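Local structure of 2,3-dihydroxybenzoate-AMP ligase (Bacillus subtilis, 1MDB) at residues A[88-93]-A[164-169]; A[154-157]-A[162-165]; A[448-451]-A[456-459]; A[503-508]-A[531-536]. The protein belongs to the ANL superfamily of AMP-binding enzymes, with a large N-terminal AMP-binding part and a small C-terminal domain, and holds bound AMP and 2,3-dihydroxybenzoic acid. All coordinates share one frame; numbering follows the deposited sequence.

Contact 1: A[88-93]-A[164-169]; sequences FFEVIF and LPLEDL
L166 reaches V91 with one methyl: its CD2 lies 3.8 Å from V91 CG2, the closest approach between segments 88-93 and 164-169. The two side chains meet at a slant. The same CD2 also sits 4.2 Å from E90 OE2, so a single leucine methyl rests against a methyl of V91 and the carboxylate of E90, the residue before it. L166 starts a short 3-10 segment, 166-168, and swings CG anti to its backbone N (chi1 175°), which sends the isobutyl group out toward the helix; L166 also packs on I155 and A157 of strand 154-157. Across from it, E90 has CG wedged between its own N and carbonyl carbon (chi1 70°), with an extended chain beyond, and arrives from the opposite direction. What positions that carboxylate lies outside both segments: OE1 takes a salt bridge from R59 NE and a hydrogen bond from H170 NE2, H170 being the residue right after 164-169. Between the two segments the touch is one leucine methyl against a valine methyl and a carboxylate oxygen, while the buried charge of E90 is met by R59 and H170, an environment that would probably keep it ionised.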
loop_
_atom_site.group_PDB
_atom_site.type_symbol
_atom_site.label_atom_id
_atom_site.label_comp_id
_atom_site.label_asym_id
_atom_site.label_seq_id
_atom_site.Cartn_x
_atom_site.Cartn_y
_atom_site.Cartn_z
ATOM N N PHE A 88 -3.231 15.364 7.413
ATOM C CA PHE A 88 -3.681 14.476 6.343
ATOM C C PHE A 88 -5.185 14.261 6.421
ATOM O O PHE A 88 -5.903 14.410 5.432
ATOM C CB PHE A 88 -2.976 13.122 6.458
ATOM C CG PHE A 88 -3.412 12.109 5.433
ATOM C CD1 PHE A 88 -2.879 12.126 4.145
ATOM C CD2 PHE A 88 -4.319 11.107 5.771
ATOM C CE1 PHE A 88 -3.242 11.147 3.204
ATOM C CE2 PHE A 88 -4.693 10.121 4.844
ATOM C CZ PHE A 88 -4.151 10.141 3.558
ATOM N N PHE A 89 -5.662 13.918 7.614
ATOM C CA PHE A 89 -7.077 13.635 7.813
ATOM C C PHE A 89 -8.051 14.788 7.609
ATOM O O PHE A 89 -9.124 14.595 7.031
ATOM C CB PHE A 89 -7.291 12.996 9.192
ATOM C CG PHE A 89 -6.619 11.665 9.339
ATOM C CD1 PHE A 89 -5.352 11.570 9.904
ATOM C CD2 PHE A 89 -7.234 10.510 8.866
ATOM C CE1 PHE A 89 -4.704 10.336 9.999
ATOM C CE2 PHE A 89 -6.601 9.274 8.954
ATOM C CZ PHE A 89 -5.331 9.186 9.522
ATOM N N GLU A 90 -7.711 15.976 8.089
ATOM C CA GLU A 90 -8.615 17.093 7.897
ATOM C C GLU A 90 -8.550 17.490 6.425
ATOM O O GLU A 90 -9.540 17.935 5.841
ATOM C CB GLU A 90 -8.237 18.278 8.804
ATOM C CG GLU A 90 -6.956 19.025 8.456
ATOM C CD GLU A 90 -6.724 20.210 9.394
ATOM O OE1 GLU A 90 -7.712 20.712 9.969
ATOM O OE2 GLU A 90 -5.567 20.648 9.546
ATOM N N VAL A 91 -7.386 17.297 5.820
ATOM C CA VAL A 91 -7.207 17.641 4.414
ATOM C C VAL A 91 -8.051 16.780 3.487
ATOM O O VAL A 91 -8.741 17.318 2.618
ATOM C CB VAL A 91 -5.713 17.547 3.987
ATOM C CG1 VAL A 91 -5.595 17.425 2.463
ATOM C CG2 VAL A 91 -4.969 18.797 4.458
ATOM N N ILE A 92 -8.023 15.458 3.659
ATOM C CA ILE A 92 -8.808 14.621 2.755
ATOM C C ILE A 92 -10.331 14.704 2.960
ATOM O O ILE A 92 -11.072 14.759 1.990
ATOM C CB ILE A 92 -8.375 13.118 2.785
ATOM C CG1 ILE A 92 -8.776 12.458 4.105
ATOM C CG2 ILE A 92 -6.877 13.001 2.548
ATOM C CD1 ILE A 92 -8.597 10.948 4.071
ATOM N N PHE A 93 -10.803 14.714 4.205
ATOM C CA PHE A 93 -12.242 14.784 4.427
ATOM C C PHE A 93 -12.818 16.142 4.006
ATOM O O PHE A 93 -13.994 16.241 3.661
ATOM C CB PHE A 93 -12.595 14.449 5.894
ATOM C CG PHE A 93 -12.636 12.966 6.176
ATOM C CD1 PHE A 93 -11.509 12.296 6.634
ATOM C CD2 PHE A 93 -13.782 12.228 5.896
ATOM C CE1 PHE A 93 -11.519 10.911 6.804
ATOM C CE2 PHE A 93 -13.803 10.844 6.059
ATOM C CZ PHE A 93 -12.672 10.184 6.513
ATOM N N LEU A 164 1.106 29.118 0.747
ATOM C CA LEU A 164 -0.076 29.281 1.592
ATOM C C LEU A 164 -0.122 28.384 2.829
ATOM O O LEU A 164 -0.071 27.158 2.723
ATOM C CB LEU A 164 -1.347 29.051 0.767
ATOM C CG LEU A 164 -1.529 29.896 -0.500
ATOM C CD1 LEU A 164 -2.746 29.394 -1.276
ATOM C CD2 LEU A 164 -1.696 31.369 -0.133
ATOM N N PRO A 165 -0.223 28.992 4.023
ATOM C CA PRO A 165 -0.284 28.249 5.284
ATOM C C PRO A 165 -1.606 27.498 5.370
ATOM O O PRO A 165 -2.672 28.110 5.326
ATOM C CB PRO A 165 -0.202 29.352 6.343
ATOM C CG PRO A 165 0.534 30.465 5.636
ATOM C CD PRO A 165 -0.112 30.440 4.282
ATOM N N LEU A 166 -1.541 26.177 5.476
ATOM C CA LEU A 166 -2.748 25.384 5.586
ATOM C C LEU A 166 -3.604 25.880 6.744
ATOM O O LEU A 166 -4.827 25.973 6.619
ATOM C CB LEU A 166 -2.398 23.914 5.820
ATOM C CG LEU A 166 -3.586 22.977 6.070
ATOM C CD1 LEU A 166 -4.533 23.003 4.877
ATOM C CD2 LEU A 166 -3.071 21.556 6.306
ATOM N N GLU A 167 -2.954 26.208 7.861
ATOM C CA GLU A 167 -3.651 26.663 9.062
ATOM C C GLU A 167 -4.476 27.933 8.878
ATOM O O GLU A 167 -5.424 28.169 9.624
ATOM C CB GLU A 167 -2.659 26.876 10.212
ATOM C CG GLU A 167 -1.771 28.103 10.052
ATOM C CD GLU A 167 -0.787 28.276 11.203
ATOM O OE1 GLU A 167 -0.009 29.253 11.183
ATOM O OE2 GLU A 167 -0.787 27.434 12.126
ATOM N N ASP A 168 -4.124 28.749 7.889
ATOM C CA ASP A 168 -4.862 29.983 7.655
ATOM C C ASP A 168 -6.050 29.815 6.704
ATOM O O ASP A 168 -6.658 30.797 6.290
ATOM C CB ASP A 168 -3.921 31.081 7.131
ATOM C CG ASP A 168 -2.881 31.504 8.165
ATOM O OD1 ASP A 168 -3.232 31.596 9.359
ATOM O OD2 ASP A 168 -1.717 31.756 7.792
ATOM N N LEU A 169 -6.394 28.573 6.377
ATOM C CA LEU A 169 -7.511 28.325 5.470
ATOM C C LEU A 169 -8.858 28.074 6.152
ATOM O O LEU A 169 -9.906 28.416 5.609
ATOM C CB LEU A 169 -7.177 27.158 4.536
ATOM C CG LEU A 169 -6.138 27.492 3.465
ATOM C CD1 LEU A 169 -5.721 26.239 2.715
ATOM C CD2 LEU A 169 -6.727 28.515 2.516
#

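Contact 2: A[154-157]-A[162-165]; sequences IIVA and EFLP
I154 lays its CG2 methyl over one face of the F163 ring, 3.8 Å from the centroid and 24° off the ring normal, a CH-pi contact at the start of a parallel beta pair. Strands 154-157 and 164-165 form this pair at the end of a mixed sheet in the AMP-binding part of the chain, with I155 opposite L164 and V156 opposite P165. The I154 and F163 side chains run alongside each other in the same direction. I154 has CG2 anti to its backbone N (chi1 -60° for CG1), which brings that methyl above the ring, while its CB sits only 3.4 Å from F163 CD2. E162 CG lies over the other face of the ring, so the phenyl is sandwiched between aliphatic groups. V156 CG2 comes obliquely to F163 CB at 4.0 Å. Helix 137-147 closes in beyond: A141 and Q145 touch I154, and R142 and Q145 touch F163. On the opposite side of the sheet, I155 and L164 both pack on L70 of helix 53-70. Two backbone bonds hold the strands together: L164 N donates to I154 O at 2.9 Å, and V156 N donates to L164 O at 2.8 Å with an N-H...O angle of 170°.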
loop_
_atom_site.group_PDB
_atom_site.type_symbol
_atom_site.label_atom_id
_atom_site.label_comp_id
_atom_site.label_asym_id
_atom_site.label_seq_id
_atom_site.Cartn_x
_atom_site.Cartn_y
_atom_site.Cartn_z
ATOM N N ILE A 154 -0.188 26.371 -3.652
ATOM C CA ILE A 154 0.747 25.499 -2.949
ATOM C C ILE A 154 0.419 25.680 -1.487
ATOM O O ILE A 154 0.650 26.747 -0.927
ATOM C CB ILE A 154 2.214 25.925 -3.176
ATOM C CG1 ILE A 154 2.554 25.873 -4.664
ATOM C CG2 ILE A 154 3.147 25.030 -2.353
ATOM C CD1 ILE A 154 2.410 24.524 -5.277
ATOM N N ILE A 155 -0.134 24.641 -0.875
ATOM C CA ILE A 155 -0.528 24.707 0.527
ATOM C C ILE A 155 0.440 23.923 1.407
ATOM O O ILE A 155 0.763 22.761 1.124
ATOM C CB ILE A 155 -1.956 24.170 0.695
ATOM C CG1 ILE A 155 -2.900 24.976 -0.208
ATOM C CG2 ILE A 155 -2.370 24.233 2.156
ATOM C CD1 ILE A 155 -4.264 24.325 -0.460
ATOM N N VAL A 156 0.897 24.563 2.477
ATOM C CA VAL A 156 1.865 23.956 3.375
ATOM C C VAL A 156 1.380 23.808 4.800
ATOM O O VAL A 156 0.954 24.783 5.429
ATOM C CB VAL A 156 3.162 24.784 3.422
ATOM C CG1 VAL A 156 4.189 24.094 4.303
ATOM C CG2 VAL A 156 3.694 24.998 2.014
ATOM N N ALA A 157 1.438 22.586 5.318
ATOM C CA ALA A 157 1.046 22.375 6.697
ATOM C C ALA A 157 2.336 22.642 7.455
ATOM O O ALA A 157 3.250 21.819 7.454
ATOM C CB ALA A 157 0.554 20.935 6.921
ATOM N N GLU A 162 6.822 31.541 1.374
ATOM C CA GLU A 162 6.074 32.331 0.398
ATOM C C GLU A 162 4.777 31.692 -0.101
ATOM O O GLU A 162 4.032 32.311 -0.871
ATOM C CB GLU A 162 6.938 32.663 -0.820
ATOM C CG GLU A 162 7.119 31.511 -1.799
ATOM C CD GLU A 162 8.407 30.750 -1.566
ATOM O OE1 GLU A 162 8.740 30.489 -0.392
ATOM O OE2 GLU A 162 9.076 30.408 -2.559
ATOM N N PHE A 163 4.505 30.463 0.326
ATOM C CA PHE A 163 3.305 29.763 -0.114
ATOM C C PHE A 163 2.120 29.976 0.827
ATOM O O PHE A 163 2.124 30.920 1.614
ATOM C CB PHE A 163 3.626 28.276 -0.297
ATOM C CG PHE A 163 4.713 28.023 -1.305
ATOM C CD1 PHE A 163 5.938 27.492 -0.916
ATOM C CD2 PHE A 163 4.519 28.352 -2.650
ATOM C CE1 PHE A 163 6.956 27.294 -1.852
ATOM C CE2 PHE A 163 5.523 28.158 -3.588
ATOM C CZ PHE A 163 6.748 27.627 -3.189
ATOM N N LEU A 164 1.106 29.118 0.747
ATOM C CA LEU A 164 -0.076 29.281 1.592
ATOM C C LEU A 164 -0.122 28.384 2.829
ATOM O O LEU A 164 -0.071 27.158 2.723
ATOM C CB LEU A 164 -1.347 29.051 0.767
ATOM C CG LEU A 164 -1.529 29.896 -0.500
ATOM C CD1 LEU A 164 -2.746 29.394 -1.276
ATOM C CD2 LEU A 164 -1.696 31.369 -0.133
ATOM N N PRO A 165 -0.223 28.992 4.023
ATOM C CA PRO A 165 -0.284 28.249 5.284
ATOM C C PRO A 165 -1.606 27.498 5.370
ATOM O O PRO A 165 -2.672 28.110 5.326
ATOM C CB PRO A 165 -0.202 29.352 6.343
ATOM C CG PRO A 165 0.534 30.465 5.636
ATOM C CD PRO A 165 -0.112 30.440 4.282
#

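Contact 3: A[448-451]-A[456-459]; sequences HLLA and HDAA
L450 and D457 lie side by side with their side chains pointing the same way, where the end of helix 442-449 turns back to run into strand 455-465. The strand opens here with a classic beta bulge, H456 and D457 both facing I477, in the small C-terminal domain of the enzyme, and the helix packs on the three-stranded sheet it leads into. L450 does most of its touching with one methyl. Its CD2 is 3.8 Å from D457 OD1 and 3.9 Å from D457 CA, and it also comes within 4.1 Å of H456 O, so the methyl lies along the backbone at the start of the strand. The CA-CB bond of L450 does not aim at the strand; with CG anti to the carbonyl carbon (chi1 -70°) and the chain carried on from there, the end of the residue comes nearer. D457 behaves in a similar way, since its CB leaves the strand on the far side and the carboxylate then comes back toward the leucine. L449, one residue earlier, has its CB directed toward the strand, and that CB meets A458 CB at 4.1 Å in a plain apolar contact. V474 and I476 of strand 469-478 and L492 of helix 485-494 touch L449, and I476 touches A458 as well. M284 of helix 280-292, in the large part of the chain, packs on L450, H456 and D457. Next to the bulge, D457 OD1 accepts from A458 N at 2.7 Å, the donor sitting 42° out of the carboxylate plane.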
loop_
_atom_site.group_PDB
_atom_site.type_symbol
_atom_site.label_atom_id
_atom_site.label_comp_id
_atom_site.label_asym_id
_atom_site.label_seq_id
_atom_site.Cartn_x
_atom_site.Cartn_y
_atom_site.Cartn_z
ATOM N N HIS A 448 14.499 -20.237 1.480
ATOM C CA HIS A 448 15.568 -21.130 1.928
ATOM C C HIS A 448 16.684 -20.304 2.568
ATOM O O HIS A 448 17.110 -20.573 3.690
ATOM C CB HIS A 448 16.161 -21.905 0.740
ATOM C CG HIS A 448 15.349 -23.088 0.315
ATOM N ND1 HIS A 448 15.446 -24.316 0.933
ATOM C CD2 HIS A 448 14.406 -23.225 -0.647
ATOM C CE1 HIS A 448 14.597 -25.158 0.373
ATOM N NE2 HIS A 448 13.953 -24.522 -0.590
ATOM N N LEU A 449 17.166 -19.304 1.835
ATOM C CA LEU A 449 18.239 -18.437 2.314
ATOM C C LEU A 449 17.923 -17.766 3.655
ATOM O O LEU A 449 18.831 -17.477 4.432
ATOM C CB LEU A 449 18.569 -17.386 1.243
ATOM C CG LEU A 449 19.064 -18.026 -0.063
ATOM C CD1 LEU A 449 19.158 -16.996 -1.190
ATOM C CD2 LEU A 449 20.417 -18.686 0.189
ATOM N N LEU A 450 16.643 -17.534 3.931
ATOM C CA LEU A 450 16.236 -16.916 5.193
ATOM C C LEU A 450 16.493 -17.877 6.347
ATOM O O LEU A 450 16.503 -17.475 7.512
ATOM C CB LEU A 450 14.745 -16.541 5.170
ATOM C CG LEU A 450 14.341 -15.381 4.256
ATOM C CD1 LEU A 450 12.873 -15.036 4.477
ATOM C CD2 LEU A 450 15.202 -14.167 4.558
ATOM N N ALA A 451 16.692 -19.151 6.015
ATOM C CA ALA A 451 16.954 -20.176 7.019
ATOM C C ALA A 451 18.425 -20.160 7.431
ATOM O O ALA A 451 18.797 -20.714 8.463
ATOM C CB ALA A 451 16.571 -21.556 6.475
ATOM N N HIS A 456 20.010 -11.825 6.882
ATOM C CA HIS A 456 18.982 -10.967 7.456
ATOM C C HIS A 456 17.813 -10.944 6.478
ATOM O O HIS A 456 16.656 -11.052 6.878
ATOM C CB HIS A 456 19.520 -9.546 7.683
ATOM C CG HIS A 456 18.453 -8.547 8.015
ATOM N ND1 HIS A 456 17.829 -7.776 7.057
ATOM C CD2 HIS A 456 17.849 -8.243 9.189
ATOM C CE1 HIS A 456 16.888 -7.043 7.625
ATOM N NE2 HIS A 456 16.879 -7.309 8.919
ATOM N N ASP A 457 18.122 -10.803 5.190
ATOM C CA ASP A 457 17.095 -10.806 4.155
ATOM C C ASP A 457 17.732 -11.141 2.820
ATOM O O ASP A 457 18.955 -11.048 2.664
ATOM C CB ASP A 457 16.391 -9.453 4.063
ATOM C CG ASP A 457 15.003 -9.573 3.463
ATOM O OD1 ASP A 457 14.627 -10.704 3.070
ATOM O OD2 ASP A 457 14.286 -8.549 3.386
ATOM N N ALA A 458 16.904 -11.508 1.848
ATOM C CA ALA A 458 17.413 -11.889 0.535
ATOM C C ALA A 458 16.462 -11.530 -0.591
ATOM O O ALA A 458 15.258 -11.719 -0.475
ATOM C CB ALA A 458 17.691 -13.403 0.509
ATOM N N ALA A 459 17.012 -11.005 -1.680
ATOM C CA ALA A 459 16.207 -10.660 -2.847
ATOM C C ALA A 459 16.951 -11.191 -4.067
ATOM O O ALA A 459 18.063 -10.760 -4.368
ATOM C CB ALA A 459 16.028 -9.165 -2.949
#

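Contact 4: A[503-508]-A[531-536]; sequences PDRVEF and EKLLAG
Strand 505-508 and the end of helix 522-534 keep their backbones well apart, with CA atoms no nearer than 10.6 Å (E507 to K532), so long side chains span the gap. The motif is a salt-bridge network of R505, E507 and K532 on the surface, joining an edge strand of the C-terminal domain's three-stranded sheet to the last helix of the chain. R505 and E507, two apart on the strand, both point toward the helix. R505 stretches out with CG anti to its N (chi1 177°) and grips E507 side-on: NE and NH2 both bond OE2, at 2.7 and 2.8 Å, with that oxygen in the guanidinium plane. NE uses the anti lone pair of OE2, while NH2 comes on the syn side, tilted from the carboxylate plane. With K532 on OE1 as well, both oxygens are engaged, which probably restricts the carboxylate's turning. L533 slides past R505 in the opposite direction, its CD2 3.5 Å from NH1, and packs also on M463 and P464 of strand 455-465. From the helix, K532 extends toward E507, whose bend about CB-CG (chi2 -65°) sets the carboxylate's place. K532 NZ donates to E507 OE1 at 2.7 Å, from 62° above the carboxylate plane.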
loop_
_atom_site.group_PDB
_atom_site.type_symbol
_atom_site.label_atom_id
_atom_site.label_comp_id
_atom_site.label_asym_id
_atom_site.label_seq_id
_atom_site.Cartn_x
_atom_site.Cartn_y
_atom_site.Cartn_z
ATOM N N PRO A 503 21.418 -19.636 -6.914
ATOM C CA PRO A 503 21.885 -18.347 -7.443
ATOM C C PRO A 503 23.224 -18.496 -8.152
ATOM O O PRO A 503 24.141 -19.106 -7.615
ATOM C CB PRO A 503 22.016 -17.477 -6.191
ATOM C CG PRO A 503 21.015 -18.083 -5.234
ATOM C CD PRO A 503 21.208 -19.564 -5.457
ATOM N N ASP A 504 23.337 -17.949 -9.356
ATOM C CA ASP A 504 24.601 -18.011 -10.083
ATOM C C ASP A 504 25.556 -17.023 -9.442
ATOM O O ASP A 504 26.769 -17.226 -9.417
ATOM C CB ASP A 504 24.407 -17.615 -11.544
ATOM C CG ASP A 504 23.631 -18.640 -12.320
ATOM O OD1 ASP A 504 24.161 -19.753 -12.496
ATOM O OD2 ASP A 504 22.498 -18.334 -12.746
ATOM N N ARG A 505 24.997 -15.945 -8.912
ATOM C CA ARG A 505 25.819 -14.913 -8.302
ATOM C C ARG A 505 25.240 -14.366 -7.001
ATOM O O ARG A 505 24.024 -14.249 -6.852
ATOM C CB ARG A 505 26.019 -13.789 -9.312
ATOM C CG ARG A 505 26.796 -12.604 -8.792
ATOM C CD ARG A 505 27.262 -11.738 -9.943
ATOM N NE ARG A 505 27.906 -10.525 -9.466
ATOM C CZ ARG A 505 28.723 -9.776 -10.201
ATOM N NH1 ARG A 505 29.001 -10.127 -11.446
ATOM N NH2 ARG A 505 29.249 -8.670 -9.693
ATOM N N VAL A 506 26.121 -14.029 -6.066
ATOM C CA VAL A 506 25.712 -13.493 -4.770
ATOM C C VAL A 506 26.300 -12.108 -4.499
ATOM O O VAL A 506 27.515 -11.917 -4.584
ATOM C CB VAL A 506 26.146 -14.431 -3.628
ATOM C CG1 VAL A 506 25.812 -13.802 -2.283
ATOM C CG2 VAL A 506 25.455 -15.787 -3.776
ATOM N N GLU A 507 25.437 -11.148 -4.174
ATOM C CA GLU A 507 25.878 -9.788 -3.874
ATOM C C GLU A 507 25.491 -9.412 -2.448
ATOM O O GLU A 507 24.324 -9.499 -2.075
ATOM C CB GLU A 507 25.242 -8.783 -4.837
ATOM C CG GLU A 507 25.758 -8.820 -6.258
ATOM C CD GLU A 507 27.213 -8.419 -6.373
ATOM O OE1 GLU A 507 27.651 -7.537 -5.615
ATOM O OE2 GLU A 507 27.916 -8.973 -7.238
ATOM N N PHE A 508 26.469 -9.007 -1.648
ATOM C CA PHE A 508 26.179 -8.609 -0.282
ATOM C C PHE A 508 26.027 -7.093 -0.198
ATOM O O PHE A 508 26.847 -6.345 -0.728
ATOM C CB PHE A 508 27.275 -9.095 0.662
ATOM C CG PHE A 508 27.364 -10.585 0.749
ATOM C CD1 PHE A 508 28.313 -11.282 0.010
ATOM C CD2 PHE A 508 26.452 -11.303 1.524
ATOM C CE1 PHE A 508 28.350 -12.674 0.035
ATOM C CE2 PHE A 508 26.478 -12.694 1.558
ATOM C CZ PHE A 508 27.428 -13.382 0.811
ATOM N N GLU A 531 24.178 -3.097 -14.243
ATOM C CA GLU A 531 25.199 -2.054 -14.327
ATOM C C GLU A 531 26.572 -2.600 -13.954
ATOM O O GLU A 531 27.567 -2.260 -14.584
ATOM C CB GLU A 531 24.850 -0.886 -13.396
ATOM C CG GLU A 531 23.680 -0.026 -13.863
ATOM C CD GLU A 531 23.084 0.811 -12.736
ATOM O OE1 GLU A 531 23.860 1.418 -11.964
ATOM O OE2 GLU A 531 21.838 0.866 -12.625
ATOM N N LYS A 532 26.629 -3.437 -12.920
ATOM C CA LYS A 532 27.901 -4.013 -12.510
ATOM C C LYS A 532 28.463 -4.855 -13.648
ATOM O O LYS A 532 29.645 -4.756 -13.974
ATOM C CB LYS A 532 27.732 -4.873 -11.258
ATOM C CG LYS A 532 27.426 -4.079 -10.007
ATOM C CD LYS A 532 27.437 -4.966 -8.775
ATOM C CE LYS A 532 27.191 -4.149 -7.512
ATOM N NZ LYS A 532 27.098 -5.000 -6.285
ATOM N N LEU A 533 27.614 -5.673 -14.260
ATOM C CA LEU A 533 28.055 -6.513 -15.366
ATOM C C LEU A 533 28.620 -5.660 -16.501
ATOM O O LEU A 533 29.667 -5.983 -17.062
ATOM C CB LEU A 533 26.900 -7.377 -15.882
ATOM C CG LEU A 533 26.395 -8.479 -14.944
ATOM C CD1 LEU A 533 25.331 -9.296 -15.657
ATOM C CD2 LEU A 533 27.552 -9.384 -14.519
ATOM N N LEU A 534 27.932 -4.571 -16.833
ATOM C CA LEU A 534 28.391 -3.677 -17.894
ATOM C C LEU A 534 29.747 -3.081 -17.544
ATOM O O LEU A 534 30.581 -2.864 -18.426
ATOM C CB LEU A 534 27.383 -2.547 -18.128
ATOM C CG LEU A 534 26.182 -2.883 -19.015
ATOM C CD1 LEU A 534 25.248 -1.687 -19.098
ATOM C CD2 LEU A 534 26.670 -3.271 -20.401
ATOM N N ALA A 535 29.958 -2.817 -16.257
ATOM C CA ALA A 535 31.213 -2.256 -15.776
ATOM C C ALA A 535 32.392 -3.130 -16.188
ATOM O O ALA A 535 33.542 -2.699 -16.127
ATOM C CB ALA A 535 31.176 -2.116 -14.261
ATOM N N GLY A 536 32.101 -4.358 -16.609
ATOM C CA GLY A 536 33.151 -5.269 -17.030
ATOM C C GLY A 536 33.074 -5.591 -18.511
ATOM O O GLY A 536 33.629 -4.872 -19.345
#

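Overall arrangement
Along the chain the contacts fall into two pairs. Contacts 1 and 2 belong to the AMP-binding part, have centres 10 Å apart, and share L164 and P165 of strand 164-165; L166 N lies 2.9 Å from V156 O, a probable hydrogen bond that continues the strand pairing of contact 2 into the turn of contact 1. Contacts 3 and 4 follow in series and both reach the sheet of strands 455-465, 469-478 and 505-508 in the small C-terminal domain, with centres 18 Å apart and nearest atoms about 5 Å apart. The centres of contacts 1 and 3 are 43 Å apart, on opposite sides of the chain's centre, and those of contacts 2 and 4 are 46 Å apart.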